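Local coordinates for protein Xyn30D (Paenibacillus barcinonensis, PDB 4QB6) that probably degrades glucuronoxylan as a family 30 endo-xylanase, the part modelled here being its attached CBM35 module, which binds glucuronic acid-bearing sugar and calcium, at residues Gly37-Ala42 and Asn158-Ala163; Lys89-Arg94 and Ile133-Asn138; Tyr107-Lys112 and Val141-Ile146. All coordinates share one frame; numbering follows the deposited sequence. Where two conformers were deposited one is given.

Contact 1. Residues Gly37-Ala42 and Asn158-Ala163; sequences GTTYEA and NITVTA. With CA (calcium ion), chain D.
Strand 38-41 runs antiparallel to strand 158-163, their short axes 4.6 Å apart at 156°. Thr38 faces Val161 and Tyr40 faces Ile159 in hydrogen-bonded pairs. Each pair makes two backbone bonds. The straightest joins Tyr40 N to Ile159 O at 2.8 Å, with an N-H...O angle of 170°. Thr39 and Thr160 form the non-hydrogen-bonded pair between them. Both keep OG1 beside the backbone N and anti to the carbonyl carbon, which brings the two hydroxyls together. Thr39 OG1 and Thr160 OG1 are hydrogen-bonded at 2.9 Å, and either may donate. On this same face the methyl of Thr39, CG2, lies 3.8 Å from CG of the Asn158 amide.

The pairing joins the first and last strands of the beta-sandwich of the CBM35 module, with 38-41 outermost in its four-stranded sheet. The other face carries Tyr40, Ile159 and Val161. Tyr40 CB sits 3.9 Å from Ile159 CG1. Further out, the Val161 methyl CG2 comes obliquely to the Tyr40 ring, 3.8 Å from CE1. The phenol OH is bonded to Asn82 N, which fixes the far end of the ring. A water takes part at the strand end: it donates to Val161 O and is also bonded to Thr38 OG1. At the other end Glu41 bends at chi2 (-57°), and its OE1 binds a calcium ion at 2.3 Å. Glu43, Thr61, Gly64 and Asp157 are further ligands of this ion. Glu41 OE1 also lies 3.6 Å from Asn158 CB.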
loop_
_atom_site.group_PDB
_atom_site.type_symbol
_atom_site.label_atom_id
_atom_site.label_comp_id
_atom_site.label_asym_id
_atom_site.label_seq_id
_atom_site.Cartn_x
_atom_site.Cartn_y
_atom_site.Cartn_z
ATOM N N GLY A 37 1.385 -0.566 -16.462
ATOM C CA GLY A 37 0.584 -0.502 -15.242
ATOM C C GLY A 37 -0.185 0.773 -15.015
ATOM O O GLY A 37 -0.198 1.697 -15.845
ATOM N N THR A 38 -0.844 0.811 -13.872
ATOM C CA THR A 38 -1.574 1.969 -13.418
ATOM C C THR A 38 -1.111 2.278 -11.999
ATOM O O THR A 38 -1.065 1.380 -11.157
ATOM C CB THR A 38 -3.091 1.703 -13.383
ATOM O OG1 THR A 38 -3.518 1.271 -14.689
ATOM C CG2 THR A 38 -3.855 2.938 -12.997
ATOM N N THR A 39 -0.804 3.526 -11.735
ATOM C CA THR A 39 -0.411 3.982 -10.408
ATOM C C THR A 39 -1.602 4.610 -9.713
ATOM O O THR A 39 -2.367 5.388 -10.310
ATOM C CB THR A 39 0.797 4.940 -10.483
ATOM O OG1 THR A 39 1.918 4.219 -11.017
ATOM C CG2 THR A 39 1.206 5.461 -9.120
ATOM N N TYR A 40 -1.789 4.267 -8.454
ATOM C CA TYR A 40 -2.855 4.784 -7.596
ATOM C C TYR A 40 -2.183 5.407 -6.388
ATOM O O TYR A 40 -1.457 4.715 -5.655
ATOM C CB TYR A 40 -3.761 3.668 -7.135
ATOM C CG TYR A 40 -4.424 2.880 -8.249
ATOM C CD1 TYR A 40 -3.799 1.799 -8.818
ATOM C CD2 TYR A 40 -5.656 3.263 -8.779
ATOM C CE1 TYR A 40 -4.380 1.070 -9.867
ATOM C CE2 TYR A 40 -6.248 2.552 -9.804
ATOM C CZ TYR A 40 -5.621 1.451 -10.323
ATOM O OH TYR A 40 -6.213 0.745 -11.378
ATOM N N GLU A 41 -2.397 6.700 -6.145
ATOM C CA GLU A 41 -1.870 7.376 -4.960
ATOM C C GLU A 41 -2.472 6.827 -3.671
ATOM O O GLU A 41 -3.641 6.499 -3.592
ATOM C CB GLU A 41 -2.167 8.868 -5.016
ATOM C CG GLU A 41 -1.413 9.641 -6.087
ATOM C CD GLU A 41 0.109 9.518 -5.996
ATOM O OE1 GLU A 41 0.619 9.132 -4.911
ATOM O OE2 GLU A 41 0.828 9.782 -6.996
ATOM N N ALA A 42 -1.672 6.749 -2.623
ATOM C CA ALA A 42 -2.219 6.302 -1.329
ATOM C C ALA A 42 -3.112 7.341 -0.690
ATOM O O ALA A 42 -4.009 6.991 0.069
ATOM C CB ALA A 42 -1.067 5.955 -0.404
ATOM N N ASN A 158 2.282 5.281 -2.790
ATOM C CA ASN A 158 1.431 4.885 -3.923
ATOM C C ASN A 158 1.559 3.398 -4.122
ATOM O O ASN A 158 2.439 2.757 -3.502
ATOM C CB ASN A 158 1.775 5.694 -5.218
ATOM C CG ASN A 158 3.110 5.351 -5.824
ATOM O OD1 ASN A 158 3.870 6.247 -6.262
ATOM N ND2 ASN A 158 3.379 4.134 -5.936
ATOM N N ILE A 159 0.686 2.843 -4.943
ATOM C CA ILE A 159 0.861 1.510 -5.501
ATOM C C ILE A 159 0.797 1.570 -7.006
ATOM O O ILE A 159 0.164 2.477 -7.601
ATOM C CB ILE A 159 -0.179 0.495 -5.013
ATOM C CG1 ILE A 159 -1.606 0.960 -5.327
ATOM C CG2 ILE A 159 0.043 0.234 -3.550
ATOM C CD1 ILE A 159 -2.668 -0.057 -5.021
ATOM N N THR A 160 1.485 0.648 -7.649
ATOM C CA THR A 160 1.364 0.456 -9.111
ATOM C C THR A 160 0.910 -0.949 -9.331
ATOM O O THR A 160 1.490 -1.889 -8.760
ATOM C CB THR A 160 2.667 0.744 -9.827
ATOM O OG1 THR A 160 3.087 2.075 -9.528
ATOM C CG2 THR A 160 2.527 0.587 -11.338
ATOM N N VAL A 161 -0.098 -1.148 -10.158
ATOM C CA VAL A 161 -0.676 -2.468 -10.427
ATOM C C VAL A 161 -0.432 -2.772 -11.889
ATOM O O VAL A 161 -0.769 -1.958 -12.766
ATOM C CB VAL A 161 -2.187 -2.463 -10.144
ATOM C CG1 VAL A 161 -2.791 -3.829 -10.401
ATOM C CG2 VAL A 161 -2.440 -2.010 -8.706
ATOM N N THR A 162 0.090 -3.951 -12.154
ATOM C CA THR A 162 0.478 -4.379 -13.496
ATOM C C THR A 162 0.032 -5.832 -13.632
ATOM O O THR A 162 0.044 -6.604 -12.675
ATOM C CB THR A 162 2.009 -4.211 -13.657
ATOM O OG1 THR A 162 2.362 -2.826 -13.416
ATOM C CG2 THR A 162 2.494 -4.650 -15.027
ATOM N N ALA A 163 -0.405 -6.240 -14.812
ATOM C CA ALA A 163 -0.694 -7.627 -15.038
ATOM C C ALA A 163 0.604 -8.392 -15.079
ATOM O O ALA A 163 1.561 -7.930 -15.692
ATOM C CB ALA A 163 -1.429 -7.797 -16.354
HETATM CA CA CA D . 1.621 9.844 -3.016
HETATM O O HOH W 1 -3.135 -1.793 -14.235
#

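Contact 2. Residues Lys89-Arg94 and Ile133-Asn138; sequences KNVKFR and IQVAMN
Lys89 and Val135 face each other in an antiparallel hydrogen-bonded pair, and so do Val91 and Ile133. The shortest of their four backbone bonds runs from Lys89 N to Val135 O, 2.8 Å long and nearly straight at 171°. Val91 N reaches Ile133 O at 2.9 Å and lies in the plane of that carbonyl. Asn90 and Gln134 form the non-hydrogen-bonded pair between the two. Their side chains stand side by side and point the same way. Asn90 OD1 comes 3.6 Å from Gln134 CG, and the two amide planes are 80° apart.

The other face is mostly apolar. Val91 CB rests 3.8 Å from Ile133 CG1, while its methyl CG2 meets Val135 CG2. Ile133 holds CG1 between its backbone N and carbonyl carbon (chi1 62°). The chain then extends, and CD1 arrives at the edge of the Phe93 ring, in its plane, 3.7 Å from Phe93 CE1. That ring also stands edge-to-face with Phe119. At the other end the Lys89 chain bends at chi2, and its CG touches Met137 CG at 3.7 Å. Its ammonium continues past the methionine, where NZ is hydrogen-bonded to Thr85 O. Met137 in turn packs on Ile81 and Asn83 of strand 72-83, while Ile133 and Val135 reach Leu114 of strand 111-119. Lys89 and Thr85 belong to a site seen to bind beta-D-glucuronate in another structure of this protein; that sugar is not bound here. This pairing of inner strand 87-96 with edge strand 128-137, its apolar face turned to a second antiparallel sheet, is typical of the CBM beta-sandwich.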
loop_
_atom_site.group_PDB
_atom_site.type_symbol
_atom_site.label_atom_id
_atom_site.label_comp_id
_atom_site.label_asym_id
_atom_site.label_seq_id
_atom_site.Cartn_x
_atom_site.Cartn_y
_atom_site.Cartn_z
ATOM N N LYS A 89 -1.646 -10.244 -10.533
ATOM C CA LYS A 89 -1.150 -8.886 -10.684
ATOM C C LYS A 89 0.082 -8.662 -9.851
ATOM O O LYS A 89 0.171 -9.182 -8.712
ATOM C CB LYS A 89 -2.201 -7.870 -10.250
ATOM C CG LYS A 89 -3.575 -8.056 -10.858
ATOM C CD LYS A 89 -3.597 -8.081 -12.375
ATOM C CE LYS A 89 -4.986 -8.389 -12.888
ATOM N NZ LYS A 89 -4.987 -8.586 -14.356
ATOM N N ASN A 90 1.015 -7.882 -10.376
ATOM C CA ASN A 90 2.140 -7.327 -9.620
ATOM C C ASN A 90 1.692 -6.036 -8.988
ATOM O O ASN A 90 1.283 -5.112 -9.700
ATOM C CB ASN A 90 3.322 -7.054 -10.541
ATOM C CG ASN A 90 3.910 -8.302 -11.126
ATOM O OD1 ASN A 90 3.834 -9.358 -10.553
ATOM N ND2 ASN A 90 4.497 -8.183 -12.316
ATOM N N VAL A 91 1.649 -5.968 -7.668
ATOM C CA VAL A 91 1.299 -4.760 -6.946
ATOM C C VAL A 91 2.567 -4.241 -6.306
ATOM O O VAL A 91 3.149 -4.921 -5.443
ATOM C CB VAL A 91 0.189 -4.992 -5.902
ATOM C CG1 VAL A 91 -0.109 -3.712 -5.161
ATOM C CG2 VAL A 91 -1.067 -5.548 -6.571
ATOM N N LYS A 92 3.021 -3.094 -6.753
ATOM C CA LYS A 92 4.280 -2.506 -6.334
ATOM C C LYS A 92 4.019 -1.317 -5.455
ATOM O O LYS A 92 3.467 -0.310 -5.898
ATOM C CB LYS A 92 5.109 -2.136 -7.560
ATOM C CG LYS A 92 6.448 -1.483 -7.217
ATOM C CD LYS A 92 7.308 -1.263 -8.454
ATOM C CE LYS A 92 6.691 -0.319 -9.444
ATOM N NZ LYS A 92 7.583 -0.198 -10.640
ATOM N N PHE A 93 4.380 -1.419 -4.187
ATOM C CA PHE A 93 4.225 -0.369 -3.201
ATOM C C PHE A 93 5.443 0.513 -3.203
ATOM O O PHE A 93 6.564 -0.019 -3.162
ATOM C CB PHE A 93 4.111 -0.977 -1.789
ATOM C CG PHE A 93 2.941 -1.895 -1.604
ATOM C CD1 PHE A 93 3.044 -3.248 -1.885
ATOM C CD2 PHE A 93 1.721 -1.413 -1.157
ATOM C CE1 PHE A 93 1.968 -4.077 -1.699
ATOM C CE2 PHE A 93 0.645 -2.261 -1.004
ATOM C CZ PHE A 93 0.777 -3.591 -1.284
ATOM N N ARG A 94 5.282 1.819 -3.236
ATOM C CA ARG A 94 6.378 2.774 -3.032
ATOM C C ARG A 94 6.194 3.317 -1.635
ATOM O O ARG A 94 5.128 3.872 -1.309
ATOM C CB ARG A 94 6.372 3.884 -4.067
ATOM C CG ARG A 94 7.600 4.800 -3.965
ATOM C CD ARG A 94 7.705 5.702 -5.181
ATOM N NE ARG A 94 8.975 6.459 -5.243
ATOM C CZ ARG A 94 9.126 7.693 -4.831
ATOM N NH1 ARG A 94 8.150 8.339 -4.248
ATOM N NH2 ARG A 94 10.301 8.314 -4.967
ATOM N N ILE A 133 4.360 -7.399 -4.586
ATOM C CA ILE A 133 3.700 -8.653 -4.265
ATOM C C ILE A 133 2.971 -9.137 -5.518
ATOM O O ILE A 133 2.648 -8.346 -6.421
ATOM C CB ILE A 133 2.713 -8.506 -3.107
ATOM C CG1 ILE A 133 1.589 -7.548 -3.451
ATOM C CG2 ILE A 133 3.407 -8.031 -1.832
ATOM C CD1 ILE A 133 0.502 -7.395 -2.403
ATOM N N GLN A 134 2.745 -10.440 -5.626
ATOM C CA GLN A 134 1.926 -11.003 -6.689
ATOM C C GLN A 134 0.654 -11.565 -6.094
ATOM O O GLN A 134 0.730 -12.509 -5.336
ATOM C CB GLN A 134 2.701 -12.105 -7.402
ATOM C CG GLN A 134 4.078 -11.673 -7.857
ATOM C CD GLN A 134 4.938 -12.847 -8.294
ATOM O OE1 GLN A 134 6.028 -13.051 -7.767
ATOM N NE2 GLN A 134 4.448 -13.623 -9.237
ATOM N N VAL A 135 -0.508 -11.000 -6.443
ATOM C CA VAL A 135 -1.808 -11.354 -5.891
ATOM C C VAL A 135 -2.819 -11.523 -7.022
ATOM O O VAL A 135 -2.722 -10.838 -8.049
ATOM C CB VAL A 135 -2.320 -10.319 -4.865
ATOM C CG1 VAL A 135 -1.493 -10.349 -3.586
ATOM C CG2 VAL A 135 -2.376 -8.917 -5.460
ATOM N N ALA A 136 -3.830 -12.340 -6.785
ATOM C CA ALA A 136 -4.898 -12.541 -7.751
ATOM C C ALA A 136 -5.872 -11.395 -7.661
ATOM O O ALA A 136 -6.260 -10.977 -6.579
ATOM C CB ALA A 136 -5.617 -13.841 -7.451
ATOM N N MET A 137 -6.268 -10.860 -8.796
ATOM C CA MET A 137 -7.339 -9.892 -8.841
ATOM C C MET A 137 -8.248 -10.196 -10.023
ATOM O O MET A 137 -7.903 -10.958 -10.911
ATOM C CB MET A 137 -6.835 -8.462 -8.948
ATOM C CG MET A 137 -5.819 -8.064 -7.895
ATOM S SD MET A 137 -5.387 -6.322 -7.932
ATOM C CE MET A 137 -6.690 -5.709 -6.898
ATOM N N ASN A 138 -9.423 -9.607 -10.003
ATOM C CA ASN A 138 -10.410 -9.755 -11.087
ATOM C C ASN A 138 -10.295 -8.641 -12.063
ATOM O O ASN A 138 -9.774 -7.575 -11.789
ATOM C CB ASN A 138 -11.807 -9.720 -10.501
ATOM C CG ASN A 138 -12.074 -10.903 -9.614
ATOM O OD1 ASN A 138 -11.468 -11.949 -9.790
ATOM N ND2 ASN A 138 -12.919 -10.724 -8.629
#

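Contact 3. Residues Tyr107-Lys112 and Val141-Ile146; sequences YVNGTK and VNTLRI
Tyr107 keeps its ring beside the backbone N, while Arg145 sends its chain out extended and then turns at chi3 (60°), which carries the guanidinium over the phenol ring. NH2 lies over the ring centre, 3.4 Å above its plane. Arg145 CZ is 4.3 Å from the ring centroid and 13° off the normal, a cation-pi contact with the two planes 41° apart. Lys112 CB packs on the opposite face of the ring, toward its rim. With a leucine in place of Tyr107, the guanidinium would probably lose its aromatic partner and be freer to turn. Between the backbones, Tyr107 N donates to Arg145 O at 2.8 Å, and Arg145 N returns a bond to Tyr107 O.

Strands 102-108 and 111-119 form a beta hairpin closed by a type I' turn from Val108 to Thr111. This contact pairs the 102-108 arm of the hairpin with strand 140-149 in the five-stranded sheet of the sandwich, leaving 111-119 outermost. Gly110 fits the turn, since a CB there would be jammed against the preceding carbonyl O. Asn109 N donates to Thr143 O at 2.9 Å from above the carbonyl plane. Thr143 OG1 lies 3.3 Å from Asn109 CA. It is also hydrogen-bonded to a water that accepts from Gly110 N at 3.1 Å. On the buried face Val108 CG2 faces Leu144 CD1 more loosely, at 4.3 Å.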
loop_
_atom_site.group_PDB
_atom_site.type_symbol
_atom_site.label_atom_id
_atom_site.label_comp_id
_atom_site.label_asym_id
_atom_site.label_seq_id
_atom_site.Cartn_x
_atom_site.Cartn_y
_atom_site.Cartn_z
ATOM N N TYR A 107 -5.715 -7.392 1.949
ATOM C CA TYR A 107 -7.036 -7.862 1.549
ATOM C C TYR A 107 -7.271 -7.449 0.122
ATOM O O TYR A 107 -6.891 -6.360 -0.282
ATOM C CB TYR A 107 -8.123 -7.221 2.423
ATOM C CG TYR A 107 -8.105 -7.559 3.900
ATOM C CD1 TYR A 107 -7.141 -7.021 4.757
ATOM C CD2 TYR A 107 -9.072 -8.387 4.448
ATOM C CE1 TYR A 107 -7.134 -7.320 6.116
ATOM C CE2 TYR A 107 -9.059 -8.687 5.801
ATOM C CZ TYR A 107 -8.077 -8.145 6.602
ATOM O OH TYR A 107 -8.063 -8.417 7.971
ATOM N N VAL A 108 -7.853 -8.359 -0.651
ATOM C CA VAL A 108 -8.289 -8.066 -2.000
ATOM C C VAL A 108 -9.775 -8.398 -2.093
ATOM O O VAL A 108 -10.213 -9.501 -1.723
ATOM C CB VAL A 108 -7.490 -8.838 -3.061
ATOM C CG1 VAL A 108 -8.138 -8.725 -4.441
ATOM C CG2 VAL A 108 -6.039 -8.365 -3.074
ATOM N N ASN A 109 -10.574 -7.413 -2.503
ATOM C CA ASN A 109 -12.035 -7.587 -2.606
ATOM C C ASN A 109 -12.639 -8.119 -1.316
ATOM O O ASN A 109 -13.556 -8.978 -1.325
ATOM C CB ASN A 109 -12.408 -8.459 -3.824
ATOM C CG ASN A 109 -11.957 -7.843 -5.132
ATOM O OD1 ASN A 109 -11.363 -8.497 -6.039
ATOM N ND2 ASN A 109 -12.185 -6.593 -5.241
ATOM N N GLY A 110 -12.142 -7.626 -0.183
ATOM C CA GLY A 110 -12.698 -7.952 1.118
ATOM C C GLY A 110 -12.196 -9.206 1.772
ATOM O O GLY A 110 -12.611 -9.504 2.902
ATOM N N THR A 111 -11.324 -9.960 1.119
ATOM C CA THR A 111 -10.824 -11.226 1.654
ATOM C C THR A 111 -9.340 -11.069 1.953
ATOM O O THR A 111 -8.589 -10.579 1.096
ATOM C CB THR A 111 -11.006 -12.370 0.636
ATOM O OG1 THR A 111 -12.405 -12.554 0.362
ATOM C CG2 THR A 111 -10.422 -13.682 1.170
ATOM N N LYS A 112 -8.890 -11.520 3.125
ATOM C CA LYS A 112 -7.471 -11.479 3.434
ATOM C C LYS A 112 -6.723 -12.471 2.582
ATOM O O LYS A 112 -7.086 -13.655 2.551
ATOM C CB LYS A 112 -7.221 -11.776 4.919
ATOM C CG LYS A 112 -5.802 -11.416 5.328
ATOM C CD LYS A 112 -5.384 -11.863 6.730
ATOM C CE LYS A 112 -6.305 -11.348 7.801
ATOM N NZ LYS A 112 -5.807 -11.805 9.118
ATOM N N VAL A 141 -13.448 -3.383 -11.634
ATOM C CA VAL A 141 -13.116 -2.651 -10.420
ATOM C C VAL A 141 -12.993 -3.558 -9.233
ATOM O O VAL A 141 -13.839 -4.400 -8.972
ATOM C CB VAL A 141 -14.167 -1.566 -10.150
ATOM C CG1 VAL A 141 -13.804 -0.790 -8.905
ATOM C CG2 VAL A 141 -14.225 -0.611 -11.315
ATOM N N ASN A 142 -11.871 -3.379 -8.508
ATOM C CA ASN A 142 -11.526 -4.166 -7.337
ATOM C C ASN A 142 -11.183 -3.234 -6.169
ATOM O O ASN A 142 -10.906 -2.063 -6.352
ATOM C CB ASN A 142 -10.237 -4.978 -7.571
ATOM C CG ASN A 142 -10.330 -5.985 -8.704
ATOM O OD1 ASN A 142 -10.425 -5.608 -9.899
ATOM N ND2 ASN A 142 -10.228 -7.228 -8.369
ATOM N N THR A 143 -11.192 -3.818 -4.974
ATOM C CA THR A 143 -10.682 -3.129 -3.783
ATOM C C THR A 143 -9.425 -3.832 -3.277
ATOM O O THR A 143 -9.232 -5.052 -3.463
ATOM C CB THR A 143 -11.708 -3.049 -2.659
ATOM O OG1 THR A 143 -11.957 -4.333 -2.152
ATOM C CG2 THR A 143 -13.007 -2.431 -3.127
ATOM N N LEU A 144 -8.561 -3.068 -2.622
ATOM C CA LEU A 144 -7.374 -3.629 -1.969
ATOM C C LEU A 144 -7.144 -2.821 -0.721
ATOM O O LEU A 144 -7.061 -1.584 -0.786
ATOM C CB LEU A 144 -6.174 -3.539 -2.905
ATOM C CG LEU A 144 -4.876 -4.213 -2.492
ATOM C CD1 LEU A 144 -4.055 -4.648 -3.699
ATOM C CD2 LEU A 144 -4.052 -3.286 -1.615
ATOM N N ARG A 145 -7.041 -3.513 0.418
ATOM C CA ARG A 145 -6.821 -2.852 1.686
ATOM C C ARG A 145 -5.560 -3.423 2.333
ATOM O O ARG A 145 -5.233 -4.617 2.220
ATOM C CB ARG A 145 -8.037 -3.003 2.616
ATOM C CG ARG A 145 -7.896 -2.190 3.892
ATOM C CD ARG A 145 -9.194 -2.092 4.634
ATOM N NE ARG A 145 -9.561 -3.448 4.930
ATOM C CZ ARG A 145 -9.749 -3.984 6.128
ATOM N NH1 ARG A 145 -9.628 -3.265 7.233
ATOM N NH2 ARG A 145 -10.088 -5.261 6.194
ATOM N N ILE A 146 -4.814 -2.539 2.969
ATOM C CA ILE A 146 -3.630 -2.922 3.748
ATOM C C ILE A 146 -3.785 -2.406 5.174
ATOM O O ILE A 146 -4.229 -1.277 5.370
ATOM C CB ILE A 146 -2.365 -2.439 3.055
ATOM C CG1 ILE A 146 -2.213 -0.911 3.017
ATOM C CG2 ILE A 146 -2.311 -3.009 1.654
ATOM C CD1 ILE A 146 -0.969 -0.451 2.296
HETATM O O HOH W 2 -10.243 -5.186 0.128
#

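How the contacts relate
From the N terminus, 37-42 is the first segment, and contact 1 closes almost the whole module by pairing it with 158-163. Contacts 2 and 3 both nest inside that loop. They cross each other, because the chain passes 89-94, 107-112, 133-138 and 141-146 in turn. Contacts 1 and 2 belong to the four-stranded sheet, where strands 155-163 and 87-96 are neighbours and Thr160 O probably bonds to Lys92 N. Contact 3 lies in the five-stranded sheet. It meets contact 2 by packing, including Phe93 on Ile146 between the sheets. Contacts 1 and 3 do not touch; their centres are about 14 Å apart.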